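Local coordinates for protein dTDP-4-dehydrorhamnose reductase (Sulfolobus tokodaii, PDB 2GGS) that binds NADPH in a Rossmann fold and probably uses it to reduce dTDP-4-dehydrorhamnose to dTDP-L-rhamnose, at residues Y39-D42 with R48-D51; D59-A64 with R89-A94; E15-L20 with H24-V29. All coordinates share one frame; numbering follows the deposited sequence.

Contact 1. Residues Y39-D42 with R48-D51; sequences YKLD and RLED. With NDP (NADPH dihydro-nicotinamide-adenine-dinucleotide phosphate), chain C.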
loop_
_atom_site.group_PDB
_atom_site.type_symbol
_atom_site.label_atom_id
_atom_site.label_comp_id
_atom_site.label_asym_id
_atom_site.label_seq_id
_atom_site.Cartn_x
_atom_site.Cartn_y
_atom_site.Cartn_z
ATOM N N TYR A 39 9.016 3.468 -17.603
ATOM C CA TYR A 39 10.124 2.577 -17.919
ATOM C C TYR A 39 9.741 1.203 -17.463
ATOM O O TYR A 39 9.316 1.007 -16.307
ATOM C CB TYR A 39 11.396 2.983 -17.166
ATOM C CG TYR A 39 11.944 4.302 -17.596
ATOM C CD1 TYR A 39 12.960 4.370 -18.544
ATOM C CD2 TYR A 39 11.460 5.491 -17.050
ATOM C CE1 TYR A 39 13.462 5.593 -18.948
ATOM C CE2 TYR A 39 11.966 6.728 -17.442
ATOM C CZ TYR A 39 12.970 6.769 -18.386
ATOM O OH TYR A 39 13.481 7.990 -18.791
ATOM N N LYS A 40 9.899 0.231 -18.358
ATOM C CA LYS A 40 9.568 -1.119 -18.020
ATOM C C LYS A 40 10.735 -1.762 -17.271
ATOM O O LYS A 40 11.877 -1.736 -17.742
ATOM C CB LYS A 40 9.300 -1.922 -19.303
ATOM C CG LYS A 40 8.693 -3.255 -18.993
ATOM C CD LYS A 40 8.559 -4.138 -20.263
ATOM C CE LYS A 40 7.998 -5.490 -19.914
ATOM N NZ LYS A 40 6.511 -5.462 -19.695
ATOM N N LEU A 41 10.444 -2.356 -16.113
ATOM C CA LEU A 41 11.482 -2.981 -15.278
ATOM C C LEU A 41 10.870 -3.968 -14.312
ATOM O O LEU A 41 9.971 -3.633 -13.491
ATOM C CB LEU A 41 12.352 -1.924 -14.553
ATOM C CG LEU A 41 13.423 -2.402 -13.577
ATOM C CD1 LEU A 41 14.563 -3.062 -14.342
ATOM C CD2 LEU A 41 13.953 -1.206 -12.812
ATOM N N ASP A 42 11.346 -5.198 -14.398
ATOM C CA ASP A 42 10.981 -6.230 -13.451
ATOM C C ASP A 42 11.933 -6.149 -12.286
ATOM O O ASP A 42 13.135 -6.437 -12.420
ATOM C CB ASP A 42 11.088 -7.621 -14.105
ATOM C CG ASP A 42 10.581 -8.739 -13.207
ATOM O OD1 ASP A 42 10.559 -8.588 -11.948
ATOM O OD2 ASP A 42 10.198 -9.812 -13.757
ATOM N N ARG A 48 19.576 -5.909 -13.102
ATOM C CA ARG A 48 18.944 -4.882 -13.957
ATOM C C ARG A 48 18.348 -3.765 -13.086
ATOM O O ARG A 48 18.485 -2.578 -13.411
ATOM C CB ARG A 48 17.898 -5.478 -14.884
ATOM C CG ARG A 48 18.499 -6.099 -16.143
ATOM C CD ARG A 48 17.496 -6.204 -17.288
ATOM N NE ARG A 48 17.913 -7.194 -18.281
ATOM C CZ ARG A 48 17.139 -7.641 -19.269
ATOM N NH1 ARG A 48 15.910 -7.160 -19.426
ATOM N NH2 ARG A 48 17.601 -8.556 -20.116
ATOM N N LEU A 49 17.725 -4.162 -11.979
ATOM C CA LEU A 49 17.224 -3.191 -10.977
ATOM C C LEU A 49 18.325 -2.284 -10.436
ATOM O O LEU A 49 18.205 -1.045 -10.481
ATOM C CB LEU A 49 16.506 -3.925 -9.840
ATOM C CG LEU A 49 16.163 -3.098 -8.591
ATOM C CD1 LEU A 49 15.106 -2.045 -8.982
ATOM C CD2 LEU A 49 15.652 -4.029 -7.507
ATOM N N GLU A 50 19.397 -2.876 -9.900
ATOM C CA GLU A 50 20.469 -2.081 -9.345
ATOM C C GLU A 50 21.102 -1.143 -10.390
ATOM O O GLU A 50 21.382 0.019 -10.105
ATOM C CB GLU A 50 21.528 -2.955 -8.664
ATOM C CG GLU A 50 20.981 -3.780 -7.486
ATOM C CD GLU A 50 22.071 -4.413 -6.606
ATOM O OE1 GLU A 50 23.125 -3.804 -6.368
ATOM O OE2 GLU A 50 21.876 -5.546 -6.166
ATOM N N ASP A 51 21.304 -1.651 -11.604
ATOM C CA ASP A 51 21.864 -0.851 -12.689
ATOM C C ASP A 51 20.958 0.327 -13.008
ATOM O O ASP A 51 21.425 1.435 -13.218
ATOM C CB ASP A 51 21.996 -1.682 -13.973
ATOM C CG ASP A 51 22.708 -0.903 -15.074
ATOM O OD1 ASP A 51 23.838 -0.444 -14.834
ATOM O OD2 ASP A 51 22.110 -0.713 -16.142
HETATM P PA NDP C . -1.118 -2.446 -6.806
HETATM O O1A NDP C . -1.441 -3.882 -6.789
HETATM O O2A NDP C . -2.168 -1.598 -7.419
HETATM O O5B NDP C . 0.245 -2.156 -7.550
HETATM C C5B NDP C . 1.323 -3.072 -7.467
HETATM C C4B NDP C . 2.444 -2.442 -8.252
HETATM O O4B NDP C . 3.601 -3.262 -8.073
HETATM C C3B NDP C . 2.140 -2.303 -9.736
HETATM O O3B NDP C . 2.624 -1.062 -10.174
HETATM C C2B NDP C . 2.982 -3.442 -10.326
HETATM O O2B NDP C . 3.362 -3.086 -11.621
HETATM C C1B NDP C . 4.164 -3.419 -9.367
HETATM N N9A NDP C . 4.915 -4.677 -9.419
HETATM C C8A NDP C . 4.510 -5.897 -8.969
HETATM N N7A NDP C . 5.497 -6.800 -9.235
HETATM C C5A NDP C . 6.499 -6.144 -9.845
HETATM C C6A NDP C . 7.736 -6.563 -10.350
HETATM N N6A NDP C . 8.062 -7.886 -10.357
HETATM N N1A NDP C . 8.515 -5.611 -10.949
HETATM C C2A NDP C . 8.155 -4.273 -11.058
HETATM N N3A NDP C . 6.932 -3.876 -10.574
HETATM C C4A NDP C . 6.136 -4.803 -9.992
HETATM O O3 NDP C . -0.781 -2.125 -5.252
HETATM P PN NDP C . -1.176 -0.787 -4.424
HETATM O O1N NDP C . -0.939 0.444 -5.145
HETATM O O2N NDP C . -2.517 -1.125 -3.896
HETATM O O5D NDP C . -0.162 -0.944 -3.197
HETATM C C5D NDP C . 0.951 -0.066 -3.066
HETATM C C4D NDP C . 1.821 -0.440 -1.873
HETATM O O4D NDP C . 1.032 -0.356 -0.709
HETATM C C3D NDP C . 2.378 -1.860 -1.913
HETATM O O3D NDP C . 3.619 -1.763 -1.267
HETATM C C2D NDP C . 1.416 -2.654 -1.065
HETATM O O2D NDP C . 2.048 -3.811 -0.545
HETATM C C1D NDP C . 1.091 -1.589 0.011
HETATM N N1N NDP C . -0.197 -1.876 0.655
HETATM C C2N NDP C . -1.271 -2.134 -0.154
HETATM C C3N NDP C . -2.559 -2.225 0.356
HETATM C C7N NDP C . -3.690 -2.503 -0.581
HETATM O O7N NDP C . -4.951 -2.828 -0.043
HETATM N N7N NDP C . -3.489 -2.456 -1.896
HETATM C C4N NDP C . -2.815 -2.055 1.842
HETATM C C5N NDP C . -1.569 -1.810 2.659
HETATM C C6N NDP C . -0.326 -1.720 2.020
HETATM P P2B NDP C . 2.627 -3.731 -12.962
HETATM O O1X NDP C . 3.017 -2.767 -14.009
HETATM O O2X NDP C . 1.157 -3.809 -12.720
HETATM O O3X NDP C . 3.164 -5.161 -13.223
#
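L41 links the cofactor to a helix. Its carbonyl O lies 3.1 Å from C2A of the NADPH adenine, while its side chain points to R48 and L49. The next residue bonds the base. D42 OD1 accepts a hydrogen bond from N6A of NADPH at 3.0 Å, almost straight at 171°. The same OD1 is bonded to T44 OG1, which probably helps fix the carboxylate. An aspartate just after the third strand that reads the adenine amino group is familiar in short-chain dehydrogenase folds.

The contact between the segments is apolar. L41 CG stands anti to the backbone N (chi1 176°), and its two methyls fan out over the start of the helix. CD1 rests on the R48 backbone, 4.0 Å from R48 C, with R48 CB also near. CD2 meets L49 CD1 at 4.1 Å, the two leucine side chains crossing at about a right angle.

Strand 39-40 is the edge of the parallel sheet, next to strand 26-30. L41 also packs on V29 of that strand and on F52 of helix 46-56, while L49 reaches H90 and I91 of helix 77-97.

Contact 2. Residues D59-A64 with R89-A94; sequences DVIINA and RHIVRA. With NDP (NADPH dihydro-nicotinamide-adenine-dinucleotide phosphate), chain C.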
loop_
_atom_site.group_PDB
_atom_site.type_symbol
_atom_site.label_atom_id
_atom_site.label_comp_id
_atom_site.label_asym_id
_atom_site.label_seq_id
_atom_site.Cartn_x
_atom_site.Cartn_y
_atom_site.Cartn_z
ATOM N N ASP A 59 17.035 11.107 -6.570
ATOM C CA ASP A 59 17.328 11.700 -5.265
ATOM C C ASP A 59 16.539 10.931 -4.226
ATOM O O ASP A 59 16.971 10.767 -3.082
ATOM C CB ASP A 59 16.903 13.167 -5.225
ATOM C CG ASP A 59 17.683 14.026 -6.202
ATOM O OD1 ASP A 59 18.926 14.051 -6.146
ATOM O OD2 ASP A 59 17.057 14.693 -7.028
ATOM N N VAL A 60 15.364 10.474 -4.666
ATOM C CA VAL A 60 14.367 9.842 -3.819
ATOM C C VAL A 60 13.836 8.571 -4.523
ATOM O O VAL A 60 13.599 8.564 -5.732
ATOM C CB VAL A 60 13.202 10.825 -3.497
ATOM C CG1 VAL A 60 12.076 10.117 -2.754
ATOM C CG2 VAL A 60 13.743 12.002 -2.674
ATOM N N ILE A 61 13.682 7.486 -3.769
ATOM C CA ILE A 61 13.054 6.307 -4.323
ATOM C C ILE A 61 11.819 6.044 -3.451
ATOM O O ILE A 61 11.971 5.876 -2.260
ATOM C CB ILE A 61 13.982 5.069 -4.268
ATOM C CG1 ILE A 61 15.223 5.309 -5.145
ATOM C CG2 ILE A 61 13.249 3.793 -4.744
ATOM C CD1 ILE A 61 16.364 4.419 -4.768
ATOM N N ILE A 62 10.642 5.958 -4.064
ATOM C CA ILE A 62 9.447 5.500 -3.343
ATOM C C ILE A 62 9.107 4.085 -3.835
ATOM O O ILE A 62 8.746 3.911 -5.018
ATOM C CB ILE A 62 8.246 6.438 -3.569
ATOM C CG1 ILE A 62 8.547 7.876 -3.109
ATOM C CG2 ILE A 62 7.029 5.927 -2.775
ATOM C CD1 ILE A 62 7.501 8.904 -3.622
ATOM N N ASN A 63 9.293 3.085 -2.957
ATOM C CA ASN A 63 9.069 1.678 -3.342
ATOM C C ASN A 63 7.630 1.262 -3.066
ATOM O O ASN A 63 7.307 0.857 -1.925
ATOM C CB ASN A 63 10.017 0.734 -2.604
ATOM C CG ASN A 63 9.848 -0.689 -3.081
ATOM O OD1 ASN A 63 9.648 -0.895 -4.283
ATOM N ND2 ASN A 63 9.853 -1.664 -2.160
ATOM N N ALA A 64 6.768 1.433 -4.079
ATOM C CA ALA A 64 5.364 1.024 -3.963
ATOM C C ALA A 64 5.093 -0.292 -4.679
ATOM O O ALA A 64 3.986 -0.839 -4.611
ATOM C CB ALA A 64 4.421 2.116 -4.482
ATOM N N ARG A 89 15.954 -5.543 -0.706
ATOM C CA ARG A 89 17.370 -5.603 -0.371
ATOM C C ARG A 89 18.201 -4.910 -1.469
ATOM O O ARG A 89 19.170 -4.156 -1.210
ATOM C CB ARG A 89 17.832 -7.047 -0.188
ATOM C CG ARG A 89 19.295 -7.064 0.283
ATOM C CD ARG A 89 19.748 -8.438 0.766
ATOM N NE ARG A 89 20.279 -9.255 -0.315
ATOM C CZ ARG A 89 21.542 -9.251 -0.721
ATOM N NH1 ARG A 89 22.439 -8.434 -0.165
ATOM N NH2 ARG A 89 21.899 -10.050 -1.716
ATOM N N HIS A 90 17.806 -5.146 -2.700
ATOM C CA HIS A 90 18.554 -4.616 -3.819
ATOM C C HIS A 90 18.270 -3.134 -4.082
ATOM O O HIS A 90 19.139 -2.398 -4.484
ATOM C CB HIS A 90 18.303 -5.512 -5.035
ATOM C CG HIS A 90 18.849 -6.886 -4.843
ATOM N ND1 HIS A 90 20.182 -7.169 -5.049
ATOM C CD2 HIS A 90 18.279 -8.042 -4.419
ATOM C CE1 HIS A 90 20.404 -8.449 -4.791
ATOM N NE2 HIS A 90 19.276 -9.000 -4.388
ATOM N N ILE A 91 17.045 -2.695 -3.829
ATOM C CA ILE A 91 16.749 -1.285 -3.869
ATOM C C ILE A 91 17.590 -0.511 -2.839
ATOM O O ILE A 91 18.196 0.494 -3.155
ATOM C CB ILE A 91 15.238 -1.053 -3.610
ATOM C CG1 ILE A 91 14.433 -1.591 -4.799
ATOM C CG2 ILE A 91 14.979 0.436 -3.396
ATOM C CD1 ILE A 91 12.893 -1.544 -4.539
ATOM N N VAL A 92 17.652 -1.025 -1.622
ATOM C CA VAL A 92 18.465 -0.404 -0.565
ATOM C C VAL A 92 19.966 -0.372 -0.950
ATOM O O VAL A 92 20.616 0.665 -0.810
ATOM C CB VAL A 92 18.241 -1.091 0.774
ATOM C CG1 VAL A 92 19.268 -0.621 1.801
ATOM C CG2 VAL A 92 16.797 -0.784 1.243
ATOM N N ARG A 93 20.474 -1.499 -1.470
ATOM C CA ARG A 93 21.894 -1.581 -1.819
ATOM C C ARG A 93 22.307 -0.564 -2.893
ATOM O O ARG A 93 23.242 0.230 -2.698
ATOM C CB ARG A 93 22.277 -2.993 -2.250
ATOM C CG ARG A 93 23.779 -3.128 -2.365
ATOM C CD ARG A 93 24.171 -4.566 -2.392
ATOM N NE ARG A 93 23.706 -5.239 -3.595
ATOM C CZ ARG A 93 24.100 -6.465 -3.934
ATOM N NH1 ARG A 93 24.957 -7.108 -3.157
ATOM N NH2 ARG A 93 23.664 -7.047 -5.040
ATOM N N ALA A 94 21.602 -0.592 -4.020
ATOM C CA ALA A 94 21.806 0.387 -5.097
ATOM C C ALA A 94 21.547 1.823 -4.684
ATOM O O ALA A 94 22.322 2.733 -5.045
ATOM C CB ALA A 94 20.961 0.011 -6.295
HETATM P PA NDP C . -1.118 -2.446 -6.806
HETATM O O1A NDP C . -1.441 -3.882 -6.789
HETATM O O2A NDP C . -2.168 -1.598 -7.419
HETATM O O5B NDP C . 0.245 -2.156 -7.550
HETATM C C5B NDP C . 1.323 -3.072 -7.467
HETATM C C4B NDP C . 2.444 -2.442 -8.252
HETATM O O4B NDP C . 3.601 -3.262 -8.073
HETATM C C3B NDP C . 2.140 -2.303 -9.736
HETATM O O3B NDP C . 2.624 -1.062 -10.174
HETATM C C2B NDP C . 2.982 -3.442 -10.326
HETATM O O2B NDP C . 3.362 -3.086 -11.621
HETATM C C1B NDP C . 4.164 -3.419 -9.367
HETATM N N9A NDP C . 4.915 -4.677 -9.419
HETATM C C8A NDP C . 4.510 -5.897 -8.969
HETATM N N7A NDP C . 5.497 -6.800 -9.235
HETATM C C5A NDP C . 6.499 -6.144 -9.845
HETATM C C6A NDP C . 7.736 -6.563 -10.350
HETATM N N6A NDP C . 8.062 -7.886 -10.357
HETATM N N1A NDP C . 8.515 -5.611 -10.949
HETATM C C2A NDP C . 8.155 -4.273 -11.058
HETATM N N3A NDP C . 6.932 -3.876 -10.574
HETATM C C4A NDP C . 6.136 -4.803 -9.992
HETATM O O3 NDP C . -0.781 -2.125 -5.252
HETATM P PN NDP C . -1.176 -0.787 -4.424
HETATM O O1N NDP C . -0.939 0.444 -5.145
HETATM O O2N NDP C . -2.517 -1.125 -3.896
HETATM O O5D NDP C . -0.162 -0.944 -3.197
HETATM C C5D NDP C . 0.951 -0.066 -3.066
HETATM C C4D NDP C . 1.821 -0.440 -1.873
HETATM O O4D NDP C . 1.032 -0.356 -0.709
HETATM C C3D NDP C . 2.378 -1.860 -1.913
HETATM O O3D NDP C . 3.619 -1.763 -1.267
HETATM C C2D NDP C . 1.416 -2.654 -1.065
HETATM O O2D NDP C . 2.048 -3.811 -0.545
HETATM C C1D NDP C . 1.091 -1.589 0.011
HETATM N N1N NDP C . -0.197 -1.876 0.655
HETATM C C2N NDP C . -1.271 -2.134 -0.154
HETATM C C3N NDP C . -2.559 -2.225 0.356
HETATM C C7N NDP C . -3.690 -2.503 -0.581
HETATM O O7N NDP C . -4.951 -2.828 -0.043
HETATM N N7N NDP C . -3.489 -2.456 -1.896
HETATM C C4N NDP C . -2.815 -2.055 1.842
HETATM C C5N NDP C . -1.569 -1.810 2.659
HETATM C C6N NDP C . -0.326 -1.720 2.020
HETATM P P2B NDP C . 2.627 -3.731 -12.962
HETATM O O1X NDP C . 3.017 -2.767 -14.009
HETATM O O2X NDP C . 1.157 -3.809 -12.720
HETATM O O3X NDP C . 3.164 -5.161 -13.223
#
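This contact belongs to the Rossmann core. Strand 60-63, in the middle of the parallel sheet, is covered by helix 77-97, which leads on to the neighbouring strand 101-107 in a beta-alpha-beta crossover. The touching residues I61, N63 and I91 are all buried. I61 and N63, two residues apart, both point to the helix, and I91 meets both.

The two ends of I91 do different work. Its branch methyl CG2 touches I61 CG2 at 4.0 Å, a plain apolar contact. The other arm extends away from the helix, with CG1 anti to the carbonyl carbon (chi1 -68°) and CD1 continuing outward (chi2 173°). This carries CD1 over one face of the N63 amide, 3.5 Å from N63 CG. N63 OD1 is nearer still to I91 CD1, at 3.3 Å.

No hydrogen bond crosses between the segments. The buried amide is satisfied elsewhere: N63 OD1 is bonded to T6 OG1, and N63 ND2 to H104 ND1. These partners lie towards the flanking strands, and the two bonds should set the rotation of the amide, which offers a flat surface to the methyl. I91 is also backed by L49 of helix 46-56.

The strand runs out at the cofactor. There A64 O lies 3.3 Å from C3D of the ribose on the nicotinamide side of NADPH.

Contact 3. Residues E15-L20 with H24-V29; sequences ELSRLL and HEVIKV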
loop_
_atom_site.group_PDB
_atom_site.type_symbol
_atom_site.label_atom_id
_atom_site.label_comp_id
_atom_site.label_asym_id
_atom_site.label_seq_id
_atom_site.Cartn_x
_atom_site.Cartn_y
_atom_site.Cartn_z
ATOM N N GLU A 15 -1.363 7.717 -8.505
ATOM C CA GLU A 15 -1.652 8.927 -7.770
ATOM C C GLU A 15 -0.375 9.684 -7.375
ATOM O O GLU A 15 -0.327 10.918 -7.501
ATOM C CB GLU A 15 -2.563 8.620 -6.578
ATOM C CG GLU A 15 -3.943 8.064 -7.019
ATOM C CD GLU A 15 -4.697 8.999 -7.933
ATOM O OE1 GLU A 15 -4.650 10.235 -7.709
ATOM O OE2 GLU A 15 -5.366 8.513 -8.885
ATOM N N LEU A 16 0.651 8.970 -6.913
ATOM C CA LEU A 16 1.957 9.590 -6.679
ATOM C C LEU A 16 2.491 10.297 -7.916
ATOM O O LEU A 16 2.977 11.407 -7.846
ATOM C CB LEU A 16 2.991 8.543 -6.238
ATOM C CG LEU A 16 2.872 7.967 -4.830
ATOM C CD1 LEU A 16 3.780 6.756 -4.549
ATOM C CD2 LEU A 16 3.160 9.096 -3.816
ATOM N N SER A 17 2.441 9.616 -9.063
ATOM C CA SER A 17 2.897 10.220 -10.301
ATOM C C SER A 17 2.182 11.555 -10.589
ATOM O O SER A 17 2.813 12.540 -10.946
ATOM C CB SER A 17 2.690 9.225 -11.440
ATOM O OG SER A 17 3.621 8.171 -11.249
ATOM N N ARG A 18 0.862 11.555 -10.409
ATOM C CA ARG A 18 0.003 12.691 -10.731
ATOM C C ARG A 18 0.451 13.877 -9.892
ATOM O O ARG A 18 0.645 14.995 -10.410
ATOM C CB ARG A 18 -1.456 12.329 -10.437
ATOM C CG ARG A 18 -2.451 13.438 -10.821
ATOM C CD ARG A 18 -3.907 12.993 -10.633
ATOM N NE ARG A 18 -4.240 12.604 -9.262
ATOM C CZ ARG A 18 -4.417 13.443 -8.234
ATOM N NH1 ARG A 18 -4.338 14.765 -8.398
ATOM N NH2 ARG A 18 -4.700 12.950 -7.034
ATOM N N LEU A 19 0.668 13.616 -8.616
ATOM C CA LEU A 19 0.910 14.700 -7.656
ATOM C C LEU A 19 2.342 15.169 -7.665
ATOM O O LEU A 19 2.626 16.393 -7.574
ATOM C CB LEU A 19 0.531 14.270 -6.245
ATOM C CG LEU A 19 -0.947 14.015 -5.959
ATOM C CD1 LEU A 19 -1.045 13.493 -4.541
ATOM C CD2 LEU A 19 -1.742 15.294 -6.139
ATOM N N LEU A 20 3.264 14.206 -7.722
ATOM C CA LEU A 20 4.686 14.553 -7.729
ATOM C C LEU A 20 5.120 15.292 -8.988
ATOM O O LEU A 20 6.062 16.079 -8.946
ATOM C CB LEU A 20 5.580 13.320 -7.540
ATOM C CG LEU A 20 5.766 12.852 -6.116
ATOM C CD1 LEU A 20 6.677 11.645 -6.117
ATOM C CD2 LEU A 20 6.381 13.953 -5.281
ATOM N N HIS A 24 9.262 18.693 -9.321
ATOM C CA HIS A 24 9.230 17.239 -9.099
ATOM C C HIS A 24 9.428 16.443 -10.401
ATOM O O HIS A 24 8.512 16.220 -11.176
ATOM C CB HIS A 24 8.172 16.703 -8.117
ATOM C CG HIS A 24 8.513 16.937 -6.670
ATOM N ND1 HIS A 24 7.572 17.321 -5.736
ATOM C CD2 HIS A 24 9.692 16.871 -6.005
ATOM C CE1 HIS A 24 8.156 17.470 -4.558
ATOM N NE2 HIS A 24 9.444 17.209 -4.696
ATOM N N GLU A 25 10.680 16.071 -10.644
ATOM C CA GLU A 25 11.066 15.246 -11.791
ATOM C C GLU A 25 10.843 13.757 -11.460
ATOM O O GLU A 25 11.419 13.262 -10.507
ATOM C CB GLU A 25 12.543 15.488 -12.103
ATOM C CG GLU A 25 13.110 14.630 -13.196
ATOM C CD GLU A 25 14.635 14.789 -13.395
ATOM O OE1 GLU A 25 15.315 15.594 -12.698
ATOM O OE2 GLU A 25 15.160 14.086 -14.272
ATOM N N VAL A 26 10.038 13.050 -12.253
ATOM C CA VAL A 26 9.571 11.714 -11.849
ATOM C C VAL A 26 10.027 10.640 -12.825
ATOM O O VAL A 26 9.928 10.805 -14.033
ATOM C CB VAL A 26 8.019 11.647 -11.717
ATOM C CG1 VAL A 26 7.575 10.242 -11.346
ATOM C CG2 VAL A 26 7.530 12.619 -10.657
ATOM N N ILE A 27 10.565 9.554 -12.270
ATOM C CA ILE A 27 10.892 8.361 -13.035
ATOM C C ILE A 27 9.891 7.281 -12.659
ATOM O O ILE A 27 9.890 6.788 -11.531
ATOM C CB ILE A 27 12.331 7.877 -12.753
ATOM C CG1 ILE A 27 13.321 9.027 -13.000
ATOM C CG2 ILE A 27 12.650 6.611 -13.572
ATOM C CD1 ILE A 27 14.637 8.799 -12.335
ATOM N N LYS A 28 9.048 6.929 -13.613
ATOM C CA LYS A 28 7.916 6.010 -13.381
ATOM C C LYS A 28 8.256 4.614 -13.869
ATOM O O LYS A 28 8.505 4.459 -15.060
ATOM C CB LYS A 28 6.656 6.513 -14.117
ATOM C CG LYS A 28 6.235 7.937 -13.708
ATOM C CD LYS A 28 4.992 8.395 -14.437
ATOM C CE LYS A 28 5.288 8.834 -15.831
ATOM N NZ LYS A 28 4.262 9.872 -16.169
ATOM N N VAL A 29 8.253 3.629 -12.963
ATOM C CA VAL A 29 8.567 2.225 -13.336
ATOM C C VAL A 29 7.324 1.337 -13.324
ATOM O O VAL A 29 6.547 1.337 -12.353
ATOM C CB VAL A 29 9.706 1.639 -12.432
ATOM C CG1 VAL A 29 9.811 0.094 -12.563
ATOM C CG2 VAL A 29 11.063 2.270 -12.806
HETATM O O HOH W 1 4.540 18.119 -6.508
#
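E15 OE1 is gripped twice by R18, on the helix that packs against strand 26-29. R18 meets E15 side-on, with NE and NH2 both on one oxygen: E15 OE1 takes R18 NE at 2.9 Å and R18 NH2 at 2.8 Å, the second as a salt bridge. Helix 11-20 and strand 26-30, with strand 3-6, form the first beta-alpha-beta unit of the Rossmann fold. The helix follows the loop that holds S9 and G10, which bind NADPH. Helix and strand segments run nearly antiparallel, at 166°, with their axes 9.5 Å apart.

On the side turned to helix 186-199, E15 pairs with R18. E15 OE2 is paired with R156, which probably steadies the carboxylate. L19 CG lies over one face of the R18 guanidinium.

L20 carries much of the packing on the strand. L20 CB touches V26 CG2 at 3.7 Å. L20 also packs on L194 of helix 186-199, and V26 reaches I5 of strand 3-6. L20 CD2 sits over one face of the H24 ring in a CH-pi contact, 4.0 Å from the ring centroid and shifted towards ND1. The position of H24 is less certain, because its CB is modelled too close to the L20 carbonyl. With that caution, a water appears to bridge L19 O (2.8 Å) and H24 ND1 (3.2 Å).

One helical turn before L20, S17 faces K28. The S17 hydroxyl is bonded to G13 O within its own helix, so it lies against the lysine chain without a polar bond to it. The K28 chain bends at chi3 (-78°), and NZ makes a weak hydrogen bond to Q36 O. S17 OG comes within 3.5 Å of K28 CD.

Contact 3 comes first and closes the short turn between helix 11-20 and strand 26-30. Contact 1 follows and closes the turn from edge strand 39-40 into helix 46-56. Contact 2 comes last and closes the longest loop, from strand 60-63 to helix 77-97. The three are in series, and none encloses or crosses another. All reach the same parallel sheet. Y39 N probably donates a hydrogen bond to K28 O, joining contacts 1 and 3. E50 OE2 makes a salt bridge with R93 NH2 and a probable hydrogen bond with H90 ND1, tying contact 1 to contact 2. Helix 11-20 of contact 3 covers the opposite face of strand 60-63. Contacts 1 and 2 both touch NADPH.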